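Local coordinates for flower-specific gamma-thionin-like protein/acidic protein (Solanum lycopersicum, PDB 4UJ0), which binds the membrane lipid phosphatidylinositol (4,5)-bisphosphate through a dimeric cationic grip and thereby mediates cell lysis, as a flower-specific plant defensin, at residues 2-7 against 44-49; 17-22 against 34-39. All coordinates share one frame; numbering follows the deposited sequence.

Contact 1 (2-7 against 44-49); sequences QQICKA and LCTKPC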
ATOM      1  N   GLN A   2      -1.897 -15.903   8.922  1.00 60.91           N
ATOM      2  CA  GLN A   2      -2.765 -14.731   8.822  1.00 55.61           C
ATOM      3  C   GLN A   2      -3.088 -14.419   7.366  1.00 51.62           C
ATOM      4  O   GLN A   2      -2.182 -14.223   6.556  1.00 55.91           O
ATOM      5  CB  GLN A   2      -2.093 -13.508   9.456  1.00 61.03           C
ATOM      6  CG  GLN A   2      -2.763 -12.998  10.729  1.00 58.49           C
ATOM      7  CD  GLN A   2      -1.968 -11.889  11.402  1.00 61.42           C
ATOM      8  OE1 GLN A   2      -0.735 -11.870  11.366  1.00 67.26           O
ATOM      9  NE2 GLN A   2      -2.676 -10.947  12.003  1.00 59.33           N
ATOM     10  N   GLN A   3      -4.378 -14.372   7.040  1.00 39.27           N
ATOM     11  CA  GLN A   3      -4.820 -13.967   5.706  1.00 33.29           C
ATOM     12  C   GLN A   3      -4.680 -12.452   5.589  1.00 24.78           C
ATOM     13  O   GLN A   3      -5.007 -11.732   6.514  1.00 24.38           O
ATOM     14  CB  GLN A   3      -6.281 -14.363   5.485  1.00 33.01           C
ATOM     15  CG  GLN A   3      -6.832 -14.064   4.098  1.00 39.84           C
ATOM     16  CD  GLN A   3      -8.266 -14.560   3.923  1.00 40.26           C
ATOM     17  OE1 GLN A   3      -9.009 -14.692   4.888  1.00 45.04           O
ATOM     18  NE2 GLN A   3      -8.654 -14.830   2.685  1.00 46.95           N
ATOM     19  N   ILE A   4      -4.218 -11.974   4.440  1.00 28.91           N
ATOM     20  CA  ILE A   4      -3.959 -10.543   4.246  1.00 25.61           C
ATOM     21  C   ILE A   4      -4.960  -9.909   3.285  1.00 22.19           C
ATOM     22  O   ILE A   4      -5.211 -10.437   2.198  1.00 29.45           O
ATOM     23  CB  ILE A   4      -2.543 -10.323   3.695  1.00 28.19           C
ATOM     24  CG1 ILE A   4      -1.501 -10.912   4.651  1.00 36.56           C
ATOM     25  CG2 ILE A   4      -2.290  -8.823   3.434  1.00 24.60           C
ATOM     26  CD1 ILE A   4      -1.489 -10.290   6.040  1.00 43.13           C
ATOM     27  N   CYS A   5      -5.543  -8.789   3.706  1.00 20.33           N
ATOM     28  CA  CYS A   5      -6.502  -8.046   2.898  1.00 19.65           C
ATOM     29  C   CYS A   5      -5.817  -6.830   2.304  1.00 18.70           C
ATOM     30  O   CYS A   5      -4.909  -6.277   2.910  1.00 19.20           O
ATOM     31  CB  CYS A   5      -7.666  -7.584   3.755  1.00 19.78           C
ATOM     32  SG  CYS A   5      -8.978  -8.817   3.853  1.00 27.06           S
ATOM     33  N   LYS A   6      -6.280  -6.404   1.137  1.00 18.16           N
ATOM     34  CA  LYS A   6      -5.618  -5.344   0.406  1.00 20.17           C
ATOM     35  C   LYS A   6      -6.614  -4.307  -0.086  1.00 16.85           C
ATOM     36  O   LYS A   6      -7.707  -4.664  -0.530  1.00 18.94           O
ATOM     37  CB  LYS A   6      -4.951  -6.008  -0.799  1.00 29.26           C
ATOM     38  CG  LYS A   6      -3.941  -5.217  -1.516  1.00 32.48           C
ATOM     39  CD  LYS A   6      -3.196  -6.134  -2.509  1.00 39.65           C
ATOM     40  CE  LYS A   6      -4.157  -6.924  -3.395  1.00 43.82           C
ATOM     41  NZ  LYS A   6      -3.452  -7.721  -4.456  1.00 44.49           N
ATOM     42  N   ALA A   7      -6.202  -3.041  -0.089  1.00 16.65           N
ATOM     43  CA  ALA A   7      -7.001  -1.939  -0.620  1.00 20.02           C
ATOM     44  C   ALA A   7      -6.073  -0.863  -1.193  1.00 17.65           C
ATOM     45  O   ALA A   7      -4.951  -0.679  -0.710  1.00 15.66           O
ATOM     46  CB  ALA A   7      -7.865  -1.339   0.472  1.00 20.01           C
ATOM     47  N   LEU A  44      -0.689  -0.273  -2.862  1.00 14.25           N
ATOM     48  CA  LEU A  44      -1.700  -1.186  -2.313  1.00 17.56           C
ATOM     49  C   LEU A  44      -1.413  -1.407  -0.843  1.00 16.91           C
ATOM     50  O   LEU A  44      -0.354  -1.909  -0.485  1.00 18.50           O
ATOM     51  CB  LEU A  44      -1.671  -2.534  -3.044  1.00 17.71           C
ATOM     52  CG  LEU A  44      -1.932  -2.430  -4.547  1.00 25.31           C
ATOM     53  CD1 LEU A  44      -1.939  -3.815  -5.208  1.00 30.99           C
ATOM     54  CD2 LEU A  44      -3.246  -1.705  -4.788  1.00 27.18           C
ATOM     55  N   CYS A  45      -2.354  -1.012   0.001  1.00 15.18           N
ATOM     56  CA  CYS A  45      -2.188  -1.167   1.439  1.00 15.37           C
ATOM     57  C   CYS A  45      -2.681  -2.533   1.867  1.00 13.47           C
ATOM     58  O   CYS A  45      -3.660  -3.029   1.322  1.00 15.50           O
ATOM     59  CB  CYS A  45      -2.967  -0.088   2.177  1.00 15.52           C
ATOM     60  SG  CYS A  45      -2.459   1.611   1.795  1.00 16.87           S
ATOM     61  N   THR A  46      -2.013  -3.103   2.870  1.00 13.91           N
ATOM     62  CA  THR A  46      -2.314  -4.439   3.342  1.00 16.66           C
ATOM     63  C   THR A  46      -2.471  -4.500   4.864  1.00 16.97           C
ATOM     64  O   THR A  46      -1.779  -3.802   5.618  1.00 15.60           O
ATOM     65  CB  THR A  46      -1.205  -5.423   2.893  1.00 17.77           C
ATOM     66  OG1 THR A  46       0.085  -4.927   3.306  1.00 17.50           O
ATOM     67  CG2 THR A  46      -1.231  -5.577   1.370  1.00 19.10           C
ATOM     68  N   LYS A  47      -3.388  -5.354   5.309  1.00 13.28           N
ATOM     69  CA  LYS A  47      -3.544  -5.647   6.731  1.00 15.21           C
ATOM     70  C   LYS A  47      -4.175  -7.017   6.862  1.00 16.32           C
ATOM     71  O   LYS A  47      -4.814  -7.520   5.933  1.00 18.69           O
ATOM     72  CB  LYS A  47      -4.415  -4.584   7.419  1.00 15.45           C
ATOM     73  CG  LYS A  47      -5.844  -4.510   6.857  1.00 19.77           C
ATOM     74  CD  LYS A  47      -6.822  -3.851   7.813  1.00 33.56           C
ATOM     75  CE  LYS A  47      -6.540  -2.392   8.025  1.00 39.69           C
ATOM     76  NZ  LYS A  47      -7.660  -1.723   8.773  1.00 36.45           N
ATOM     77  N   PRO A  48      -3.999  -7.646   8.019  1.00 18.83           N
ATOM     78  CA  PRO A  48      -4.680  -8.909   8.278  1.00 20.31           C
ATOM     79  C   PRO A  48      -6.183  -8.753   8.110  1.00 27.18           C
ATOM     80  O   PRO A  48      -6.778  -7.769   8.557  1.00 25.43           O
ATOM     81  CB  PRO A  48      -4.318  -9.198   9.743  1.00 23.21           C
ATOM     82  CG  PRO A  48      -3.029  -8.440   9.953  1.00 20.92           C
ATOM     83  CD  PRO A  48      -3.196  -7.196   9.171  1.00 19.49           C
ATOM     84  N   CYS A  49      -6.789  -9.710   7.424  1.00 26.90           N
ATOM     85  CA  CYS A  49      -8.235  -9.731   7.278  1.00 31.29           C
ATOM     86  C   CYS A  49      -8.852 -10.022   8.630  1.00 44.44           C
ATOM     87  O   CYS A  49      -9.929  -9.531   8.954  1.00 56.34           O
ATOM     88  CB  CYS A  49      -8.662 -10.838   6.318  1.00 40.35           C
ATOM     89  SG  CYS A  49      -8.205 -10.549   4.623  1.00 34.72           S
ATOM     90  OXT CYS A  49      -8.289 -10.788   9.409  1.00 42.66           O
TER
HETATM   91  O   HOH W   1      -6.453 -12.432   9.032  1.00 42.65           O

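Contact 2 (17-22 against 34-39); sequences FMDSSC and GHCSKL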
ATOM      1  N   PHE A  17       6.521   3.325  -7.306  1.00 18.79           N
ATOM      2  CA  PHE A  17       7.706   2.576  -7.711  1.00 21.21           C
ATOM      3  C   PHE A  17       8.431   1.991  -6.507  1.00 24.58           C
ATOM      4  O   PHE A  17       8.999   0.909  -6.607  1.00 28.87           O
ATOM      5  CB  PHE A  17       8.679   3.451  -8.525  1.00 24.18           C
ATOM      6  CG  PHE A  17       8.138   3.863  -9.859  1.00 23.46           C
ATOM      7  CD1 PHE A  17       8.237   3.014 -10.957  1.00 28.51           C
ATOM      8  CD2 PHE A  17       7.548   5.106 -10.021  1.00 26.80           C
ATOM      9  CE1 PHE A  17       7.750   3.408 -12.191  1.00 30.67           C
ATOM     10  CE2 PHE A  17       7.058   5.504 -11.252  1.00 27.57           C
ATOM     11  CZ  PHE A  17       7.148   4.655 -12.334  1.00 26.44           C
ATOM     12  N   MET A  18       8.418   2.693  -5.370  1.00 23.78           N
ATOM     13  CA  MET A  18       9.135   2.225  -4.185  1.00 26.18           C
ATOM     14  C   MET A  18       8.174   1.706  -3.118  1.00 23.59           C
ATOM     15  O   MET A  18       7.377   2.459  -2.537  1.00 22.03           O
ATOM     16  CB  MET A  18       9.988   3.343  -3.583  1.00 28.26           C
ATOM     17  CG  MET A  18      11.068   3.865  -4.501  1.00 41.17           C
ATOM     18  SD  MET A  18      11.833   5.349  -3.817  1.00 52.15           S
ATOM     19  CE  MET A  18      12.943   5.777  -5.155  1.00 47.98           C
ATOM     20  N   ASP A  19       8.244   0.407  -2.857  1.00 28.61           N
ATOM     21  CA  ASP A  19       7.393  -0.186  -1.830  1.00 27.81           C
ATOM     22  C   ASP A  19       7.498   0.554  -0.501  1.00 20.94           C
ATOM     23  O   ASP A  19       6.497   0.727   0.208  1.00 23.52           O
ATOM     24  CB  ASP A  19       7.785  -1.640  -1.577  1.00 28.62           C
ATOM     25  CG  ASP A  19       7.312  -2.580  -2.662  1.00 32.70           C
ATOM     26  OD1 ASP A  19       6.618  -2.141  -3.597  1.00 27.76           O
ATOM     27  OD2 ASP A  19       7.618  -3.785  -2.555  1.00 35.60           O
ATOM     28  N   SER A  20       8.721   0.956  -0.146  1.00 30.98           N
ATOM     29  CA  SER A  20       8.982   1.532   1.173  1.00 35.45           C
ATOM     30  C   SER A  20       8.181   2.807   1.398  1.00 28.42           C
ATOM     31  O   SER A  20       7.724   3.073   2.510  1.00 27.39           O
ATOM     32  CB  SER A  20      10.484   1.795   1.379  1.00 42.32           C
ATOM     33  OG  SER A  20      11.044   2.534   0.305  1.00 42.94           O
ATOM     34  N   SER A  21       7.996   3.581   0.340  1.00 28.12           N
ATOM     35  CA  SER A  21       7.240   4.826   0.414  1.00 26.60           C
ATOM     36  C   SER A  21       5.748   4.512   0.583  1.00 22.65           C
ATOM     37  O   SER A  21       5.069   5.076   1.436  1.00 25.81           O
ATOM     38  CB  SER A  21       7.491   5.640  -0.847  1.00 34.02           C
ATOM     39  OG  SER A  21       6.694   6.804  -0.869  1.00 31.21           O
ATOM     40  N   CYS A  22       5.252   3.596  -0.235  1.00 21.35           N
ATOM     41  CA  CYS A  22       3.867   3.144  -0.143  1.00 18.56           C
ATOM     42  C   CYS A  22       3.575   2.624   1.280  1.00 17.75           C
ATOM     43  O   CYS A  22       2.553   2.950   1.894  1.00 17.06           O
ATOM     44  CB  CYS A  22       3.636   2.032  -1.176  1.00 26.86           C
ATOM     45  SG  CYS A  22       2.039   1.177  -1.078  1.00 18.82           S
ATOM     46  N   GLY A  34       2.253  -2.203   3.043  1.00 15.72           N
ATOM     47  CA  GLY A  34       1.834  -1.830   1.707  1.00 16.43           C
ATOM     48  C   GLY A  34       2.939  -2.085   0.696  1.00 17.76           C
ATOM     49  O   GLY A  34       4.119  -2.184   1.030  1.00 21.81           O
ATOM     50  N   HIS A  35       2.550  -2.201  -0.557  1.00 15.98           N
ATOM     51  CA  HIS A  35       3.516  -2.411  -1.622  1.00 20.78           C
ATOM     52  C   HIS A  35       2.952  -1.876  -2.927  1.00 21.98           C
ATOM     53  O   HIS A  35       1.732  -1.741  -3.089  1.00 17.72           O
ATOM     54  CB  HIS A  35       3.828  -3.904  -1.762  1.00 22.25           C
ATOM     55  CG  HIS A  35       2.638  -4.715  -2.167  1.00 26.76           C
ATOM     56  ND1 HIS A  35       1.729  -5.216  -1.259  1.00 27.31           N
ATOM     57  CD2 HIS A  35       2.189  -5.078  -3.392  1.00 28.96           C
ATOM     58  CE1 HIS A  35       0.779  -5.873  -1.906  1.00 30.17           C
ATOM     59  NE2 HIS A  35       1.031  -5.790  -3.200  1.00 31.43           N
ATOM     60  N   CYS A  36       3.851  -1.555  -3.850  1.00 21.01           N
ATOM     61  CA  CYS A  36       3.465  -1.117  -5.180  1.00 18.86           C
ATOM     62  C   CYS A  36       3.037  -2.307  -6.001  1.00 26.69           C
ATOM     63  O   CYS A  36       3.677  -3.365  -5.959  1.00 30.77           O
ATOM     64  CB  CYS A  36       4.638  -0.447  -5.889  1.00 22.06           C
ATOM     65  SG  CYS A  36       5.291   0.986  -5.026  1.00 28.03           S
ATOM     66  N   SER A  37       1.961  -2.139  -6.756  1.00 25.15           N
ATOM     67  CA  SER A  37       1.656  -3.098  -7.799  1.00 36.71           C
ATOM     68  C   SER A  37       2.617  -2.790  -8.950  1.00 36.96           C
ATOM     69  O   SER A  37       2.594  -1.697  -9.500  1.00 31.41           O
ATOM     70  CB  SER A  37       0.185  -3.017  -8.224  1.00 37.33           C
ATOM     71  OG  SER A  37      -0.158  -1.772  -8.789  1.00 45.44           O
ATOM     72  N   LYS A  38       3.508  -3.731  -9.267  1.00 57.13           N
ATOM     73  CA  LYS A  38       4.480  -3.520 -10.341  1.00 55.09           C
ATOM     74  C   LYS A  38       3.728  -3.312 -11.646  1.00 61.60           C
ATOM     75  O   LYS A  38       4.246  -2.734 -12.601  1.00 63.27           O
ATOM     76  CB  LYS A  38       5.426  -4.714 -10.463  1.00 58.19           C
ATOM     77  CG  LYS A  38       6.301  -4.935  -9.245  1.00 59.25           C
ATOM     78  CD  LYS A  38       7.459  -5.864  -9.551  1.00 63.35           C
ATOM     79  CE  LYS A  38       8.286  -6.156  -8.306  1.00 67.90           C
ATOM     80  NZ  LYS A  38       7.534  -6.958  -7.288  1.00 73.89           N
ATOM     81  N   LEU A  39       2.479  -3.762 -11.639  1.00 68.38           N
ATOM     82  CA  LEU A  39       1.615  -3.776 -12.807  1.00 69.49           C
ATOM     83  C   LEU A  39       1.136  -2.374 -13.170  1.00 57.38           C
ATOM     84  O   LEU A  39       1.507  -1.814 -14.206  1.00 49.91           O
ATOM     85  CB  LEU A  39       0.392  -4.648 -12.498  1.00 76.32           C
ATOM     86  CG  LEU A  39       0.662  -5.920 -11.680  1.00 83.41           C
ATOM     87  CD1 LEU A  39      -0.630  -6.682 -11.404  1.00 92.76           C
ATOM     88  CD2 LEU A  39       1.669  -6.807 -12.402  1.00 86.68           C
TER

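Contact 1 (2-7 against 44-49)
Cys-49 and Cys-5 are joined by a disulfide, SG to SG 2.0 Å, that ties the C-terminal residue to the first strand. The bridge turns about its S-S bond by 105°. The extended chain of Gln-3 passes next to it, its CG 3.8 Å from Cys-49 SG. Cys-49 is held a second time through its backbone: its N donates to Gln-3 O at 2.8 Å, from a position tilted out of the carbonyl plane. A water gives hydrogen bonds to that same Gln-3 O and to OXT of Cys-49, linking the terminal carboxylate to the residue just before the strand.

The two chains pair in antiparallel fashion, beginning with Ile-4 and Pro-48, a non-hydrogen-bonded pair. Cys-5 and Lys-47 exchange backbone hydrogen bonds in both directions, as do Ala-7 and Cys-45, and in between Lys-6 faces Thr-46 in a second non-hydrogen-bonded pair. Lys-6 touches with the aliphatic part of its side chain: it runs extended as far as CD, which rests 3.8 Å from Leu-44 CD1, and the turn about CG-CD (chi3 51°) then sends CE and NZ in a new direction. On the same face CG2 of Ile-4 meets CB of Thr-46 at 3.6 Å. Gln-2 brings its amide NE2 against Pro-48 CG.

Strand 43-48 is the middle strand of the three-stranded defensin sheet, with strand 4-8 along one edge and strand 33-36 along the other. His-35 of that far edge touches Lys-6, Leu-44 and Thr-46, while Cys-45 is bound by a disulfide to Cys-26 of helix 19-28.

Contact 2 (17-22 against 34-39)
A single hydrogen bond crosses between Asp-19 and Cys-36, where the first turn of helix 19-28 meets strand 33-36. Cys-36 N donates to Asp-19 OD1 at 2.8 Å. The bond is nearly straight at the hydrogen, and the donor reaches the oxygen from above the carboxylate plane, 46° out of it. Asp-19 carries its CG beside its own backbone N (chi1 -76°), which brings the carboxylate over to the strand, and OD1 also packs 3.5 Å from Cys-36 CB.

Beside this bond the side chains of Asp-19 and His-35 run alongside each other in the same direction, carboxylate and ring planes 75° apart, touching through His-35 CB; OD2 of Asp-19 stays 6.2 Å from ND1 of His-35, too far for direct contact.

Sulfur makes up the rest. Cys-22 SG, anti to its backbone N, sits 3.5 Å from His-35 N and lies against the backbone of Gly-34, which has no side chain to hold the helix off. Cys-36 SG comes 3.5 Å from Phe-17 N and equally near Met-18 C, lying against the backbone just where Met-18 takes the N-cap position of the helix.

Each sulfur is also half of a disulfide. Cys-22 is bonded to Cys-43 and, one turn on, Cys-26 to Cys-45: this pair of bridges, binding helix 19-28 to strand 43-48, defines the cysteine-stabilised alpha-beta motif. Cys-36 is bonded to Cys-16, which ties the loop ahead of the helix to edge strand 33-36.

Overall arrangement
The centres of the two contacts lie 14 Å apart, on opposite sides of the centre of this small defensin domain. Along the chain they come in the order 2-7, 17-22, 34-39, 44-49, so contact 2 is enclosed between the two halves of contact 1. One sheet serves both: contact 1 pairs strand 4-8 with strand 43-48, and contact 2 sets helix 19-28 on strand 33-36. They meet where Leu-44 N probably donates a hydrogen bond to His-35 O, 2.8 Å away. Between them, contact 1 closes the chain end to end and contact 2 holds helix to sheet, a disulfide-bound framework characteristic of plant defensins.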